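Local coordinates for protein lipocalin allergen (Canis lupus familiaris, PDB 4ODD) that is a secreted dog dander allergen of the lipocalin family and probably binds small molecules, as its relatives do, at residues T93-D101 and V113-N124. Sequence-based numbering, arbitrary orientation.
Sequences TPNALIGYD and VALLMGRGAHVN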
loop_
_atom_site.group_PDB
_atom_site.type_symbol
_atom_site.label_atom_id
_atom_site.label_comp_id
_atom_site.label_asym_id
_atom_site.label_seq_id
_atom_site.Cartn_x
_atom_site.Cartn_y
_atom_site.Cartn_z
ATOM N N THR A 93 0.135 -10.643 -9.257
ATOM C CA THR A 93 0.077 -11.034 -10.663
ATOM C C THR A 93 1.071 -10.106 -11.365
ATOM O O THR A 93 1.752 -9.335 -10.692
ATOM C CB THR A 93 -1.362 -10.902 -11.229
ATOM O OG1 THR A 93 -1.489 -9.708 -12.010
ATOM C CG2 THR A 93 -2.393 -10.878 -10.097
ATOM N N PRO A 94 1.192 -10.178 -12.703
ATOM C CA PRO A 94 2.149 -9.255 -13.337
ATOM C C PRO A 94 1.528 -7.872 -13.522
ATOM O O PRO A 94 2.229 -6.862 -13.671
ATOM C CB PRO A 94 2.416 -9.899 -14.707
ATOM C CG PRO A 94 1.727 -11.241 -14.676
ATOM C CD PRO A 94 0.621 -11.118 -13.681
ATOM N N ASN A 95 0.199 -7.854 -13.504
ATOM C CA ASN A 95 -0.586 -6.633 -13.580
ATOM C C ASN A 95 -0.939 -6.060 -12.196
ATOM O O ASN A 95 -1.192 -4.868 -12.061
ATOM C CB ASN A 95 -1.864 -6.907 -14.385
ATOM C CG ASN A 95 -2.742 -5.678 -14.533
ATOM O OD1 ASN A 95 -2.491 -4.823 -15.390
ATOM N ND2 ASN A 95 -3.785 -5.586 -13.704
ATOM N N ALA A 96 -0.946 -6.900 -11.163
ATOM C CA ALA A 96 -1.498 -6.465 -9.880
ATOM C C ALA A 96 -0.652 -6.766 -8.622
ATOM O O ALA A 96 0.310 -7.543 -8.659
ATOM C CB ALA A 96 -2.927 -6.998 -9.723
ATOM N N LEU A 97 -1.035 -6.140 -7.511
ATOM C CA LEU A 97 -0.306 -6.244 -6.258
ATOM C C LEU A 97 -1.244 -5.944 -5.087
ATOM O O LEU A 97 -1.808 -4.857 -4.998
ATOM C CB LEU A 97 0.855 -5.253 -6.259
ATOM C CG LEU A 97 1.870 -5.398 -5.136
ATOM C CD1 LEU A 97 2.605 -6.709 -5.307
ATOM C CD2 LEU A 97 2.842 -4.232 -5.152
ATOM N N ILE A 98 -1.417 -6.908 -4.199
ATOM C CA ILE A 98 -2.229 -6.678 -3.004
ATOM C C ILE A 98 -1.363 -6.614 -1.736
ATOM O O ILE A 98 -0.652 -7.576 -1.395
ATOM C CB ILE A 98 -3.307 -7.760 -2.817
ATOM C CG1 ILE A 98 -4.280 -7.754 -3.994
ATOM C CG2 ILE A 98 -4.069 -7.537 -1.503
ATOM C CD1 ILE A 98 -5.340 -8.835 -3.908
ATOM N N GLY A 99 -1.420 -5.480 -1.046
ATOM C CA GLY A 99 -0.635 -5.306 0.156
ATOM C C GLY A 99 -1.511 -5.174 1.383
ATOM O O GLY A 99 -2.676 -4.749 1.291
ATOM N N TYR A 100 -0.956 -5.547 2.533
ATOM C CA TYR A 100 -1.637 -5.346 3.803
ATOM C C TYR A 100 -0.680 -4.783 4.828
ATOM O O TYR A 100 0.319 -5.424 5.180
ATOM C CB TYR A 100 -2.221 -6.650 4.321
ATOM C CG TYR A 100 -2.997 -6.480 5.600
ATOM C CD1 TYR A 100 -4.076 -5.607 5.671
ATOM C CD2 TYR A 100 -2.665 -7.203 6.740
ATOM C CE1 TYR A 100 -4.798 -5.462 6.866
ATOM C CE2 TYR A 100 -3.381 -7.062 7.922
ATOM C CZ TYR A 100 -4.432 -6.197 7.980
ATOM O OH TYR A 100 -5.125 -6.067 9.151
ATOM N N ASP A 101 -0.987 -3.582 5.305
ATOM C CA ASP A 101 -0.162 -2.926 6.312
ATOM C C ASP A 101 -0.837 -2.922 7.673
ATOM O O ASP A 101 -2.061 -2.821 7.790
ATOM C CB ASP A 101 0.122 -1.475 5.911
ATOM C CG ASP A 101 1.139 -0.811 6.817
ATOM O OD1 ASP A 101 2.155 -1.456 7.143
ATOM O OD2 ASP A 101 0.916 0.358 7.199
ATOM N N VAL A 113 -4.529 -1.314 6.915
ATOM C CA VAL A 113 -4.655 -0.715 5.581
ATOM C C VAL A 113 -4.469 -1.757 4.504
ATOM O O VAL A 113 -3.455 -2.452 4.493
ATOM C CB VAL A 113 -3.619 0.383 5.350
ATOM C CG1 VAL A 113 -3.810 0.992 3.986
ATOM C CG2 VAL A 113 -3.711 1.436 6.445
ATOM N N ALA A 114 -5.456 -1.886 3.622
ATOM C CA ALA A 114 -5.335 -2.821 2.506
ATOM C C ALA A 114 -5.160 -2.056 1.167
ATOM O O ALA A 114 -5.797 -1.023 0.942
ATOM C CB ALA A 114 -6.531 -3.786 2.469
ATOM N N LEU A 115 -4.278 -2.540 0.298
ATOM C CA LEU A 115 -4.050 -1.864 -0.969
ATOM C C LEU A 115 -4.048 -2.776 -2.176
ATOM O O LEU A 115 -3.414 -3.848 -2.174
ATOM C CB LEU A 115 -2.727 -1.124 -0.973
ATOM C CG LEU A 115 -2.460 -0.093 0.094
ATOM C CD1 LEU A 115 -1.329 -0.590 0.944
ATOM C CD2 LEU A 115 -2.092 1.206 -0.591
ATOM N N LEU A 116 -4.747 -2.320 -3.217
ATOM C CA LEU A 116 -4.666 -2.932 -4.528
ATOM C C LEU A 116 -3.878 -1.979 -5.390
ATOM O O LEU A 116 -4.245 -0.818 -5.549
ATOM C CB LEU A 116 -6.049 -3.167 -5.117
ATOM C CG LEU A 116 -6.033 -3.864 -6.482
ATOM C CD1 LEU A 116 -5.056 -5.024 -6.481
ATOM C CD2 LEU A 116 -7.440 -4.323 -6.875
ATOM N N MET A 117 -2.758 -2.456 -5.904
ATOM C CA MET A 117 -1.902 -1.614 -6.712
ATOM C C MET A 117 -1.808 -2.237 -8.086
ATOM O O MET A 117 -1.745 -3.465 -8.220
ATOM C CB MET A 117 -0.513 -1.493 -6.097
ATOM C CG MET A 117 -0.464 -0.655 -4.833
ATOM S SD MET A 117 0.903 -1.221 -3.802
ATOM C CE MET A 117 0.328 -2.879 -3.433
ATOM N N GLY A 118 -1.804 -1.390 -9.109
ATOM C CA GLY A 118 -1.783 -1.884 -10.473
ATOM C C GLY A 118 -0.512 -1.533 -11.202
ATOM O O GLY A 118 0.152 -0.555 -10.881
ATOM N N ARG A 119 -0.173 -2.371 -12.175
ATOM C CA ARG A 119 0.881 -2.102 -13.133
ATOM C C ARG A 119 0.192 -1.649 -14.414
ATOM O O ARG A 119 -0.133 -2.471 -15.258
ATOM C CB ARG A 119 1.645 -3.398 -13.409
ATOM C CG ARG A 119 3.081 -3.218 -13.876
ATOM C CD ARG A 119 4.021 -2.998 -12.703
ATOM N NE ARG A 119 4.756 -4.206 -12.339
ATOM C CZ ARG A 119 5.853 -4.217 -11.580
ATOM N NH1 ARG A 119 6.345 -3.075 -11.103
ATOM N NH2 ARG A 119 6.467 -5.367 -11.302
ATOM N N GLY A 120 -0.056 -0.353 -14.571
ATOM C CA GLY A 120 -0.662 0.152 -15.799
ATOM C C GLY A 120 -2.182 0.287 -15.814
ATOM O O GLY A 120 -2.753 1.056 -15.039
ATOM N N ALA A 121 -2.840 -0.449 -16.709
ATOM C CA ALA A 121 -4.302 -0.410 -16.819
ATOM C C ALA A 121 -4.916 -1.813 -16.940
ATOM O O ALA A 121 -4.395 -2.774 -16.372
ATOM C CB ALA A 121 -4.727 0.464 -17.991
ATOM N N HIS A 122 -6.025 -1.918 -17.672
ATOM C CA HIS A 122 -6.663 -3.209 -17.977
ATOM C C HIS A 122 -6.766 -4.153 -16.776
ATOM O O HIS A 122 -6.635 -5.370 -16.914
ATOM C CB HIS A 122 -5.932 -3.900 -19.135
ATOM C CG HIS A 122 -4.438 -3.809 -19.045
ATOM N ND1 HIS A 122 -3.667 -4.761 -18.411
ATOM C CD2 HIS A 122 -3.574 -2.868 -19.497
ATOM C CE1 HIS A 122 -2.394 -4.414 -18.483
ATOM N NE2 HIS A 122 -2.311 -3.269 -19.135
ATOM N N VAL A 123 -7.028 -3.582 -15.607
ATOM C CA VAL A 123 -6.959 -4.305 -14.340
ATOM C C VAL A 123 -7.924 -5.496 -14.205
ATOM O O VAL A 123 -9.140 -5.356 -14.371
ATOM C CB VAL A 123 -7.155 -3.328 -13.171
ATOM C CG1 VAL A 123 -6.857 -1.907 -13.637
ATOM C CG2 VAL A 123 -8.568 -3.416 -12.621
ATOM N N ASN A 124 -7.363 -6.665 -13.898
ATOM C CA ASN A 124 -8.139 -7.896 -13.732
ATOM C C ASN A 124 -9.258 -7.752 -12.706
ATOM O O ASN A 124 -8.999 -7.594 -11.515
ATOM C CB ASN A 124 -7.233 -9.062 -13.311
ATOM C CG ASN A 124 -6.258 -9.487 -14.400
ATOM O OD1 ASN A 124 -6.528 -10.421 -15.154
ATOM N ND2 ASN A 124 -5.107 -8.821 -14.468
#
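L97 and M117 face each other across an antiparallel beta hairpin of the lipocalin barrel, formed by strands 96-104 and 110-118. Every second pair is hydrogen-bonded: D101 with V113, G99 with L115 and L97 with M117. The bonds are nearly straight at the D101 end, where D101 N meets V113 O at 171°, whereas the bond from L97 N to M117 O, bent to 120°, is weak. Between them lie the non-hydrogen-bonded pairs A96 with G118, I98 with L116 and Y100 with A114.

Packing is tight on the face carrying L97, G99, L115 and M117, which is turned away from helix 125-137 and, as in lipocalins generally, toward the barrel interior. M117 bends at its thioether (chi3 -64°), folding CE back over the backbone of the opposite strand, 3.9 Å from G99 N, where glycine presents no side chain; the same methyl abuts L97 CD2. W15, I89 and M92 also pack on L97. On the other face, L116 CD1 lies 3.8 Å from I98 CG1, the two side chains meeting at a slant, while Y100 turns the edge of its ring to A114 CA. Helix 125-137 covers this side, with K130 on I98 and F131 on A114.

Beyond A96 and G118 the strands give way to loops, and the contact loosens. N95 reaches from a buried position toward A121, H122 and N124, all poorly ordered, with G120 and A121 exposed. R119 carries its guanidinium to strand 13-22, where NH1 bonds P14 O and the group makes a cation-pi contact with W15. Its backbone prolongs the pairing: R119 N donates to N95 O at 2.7 Å.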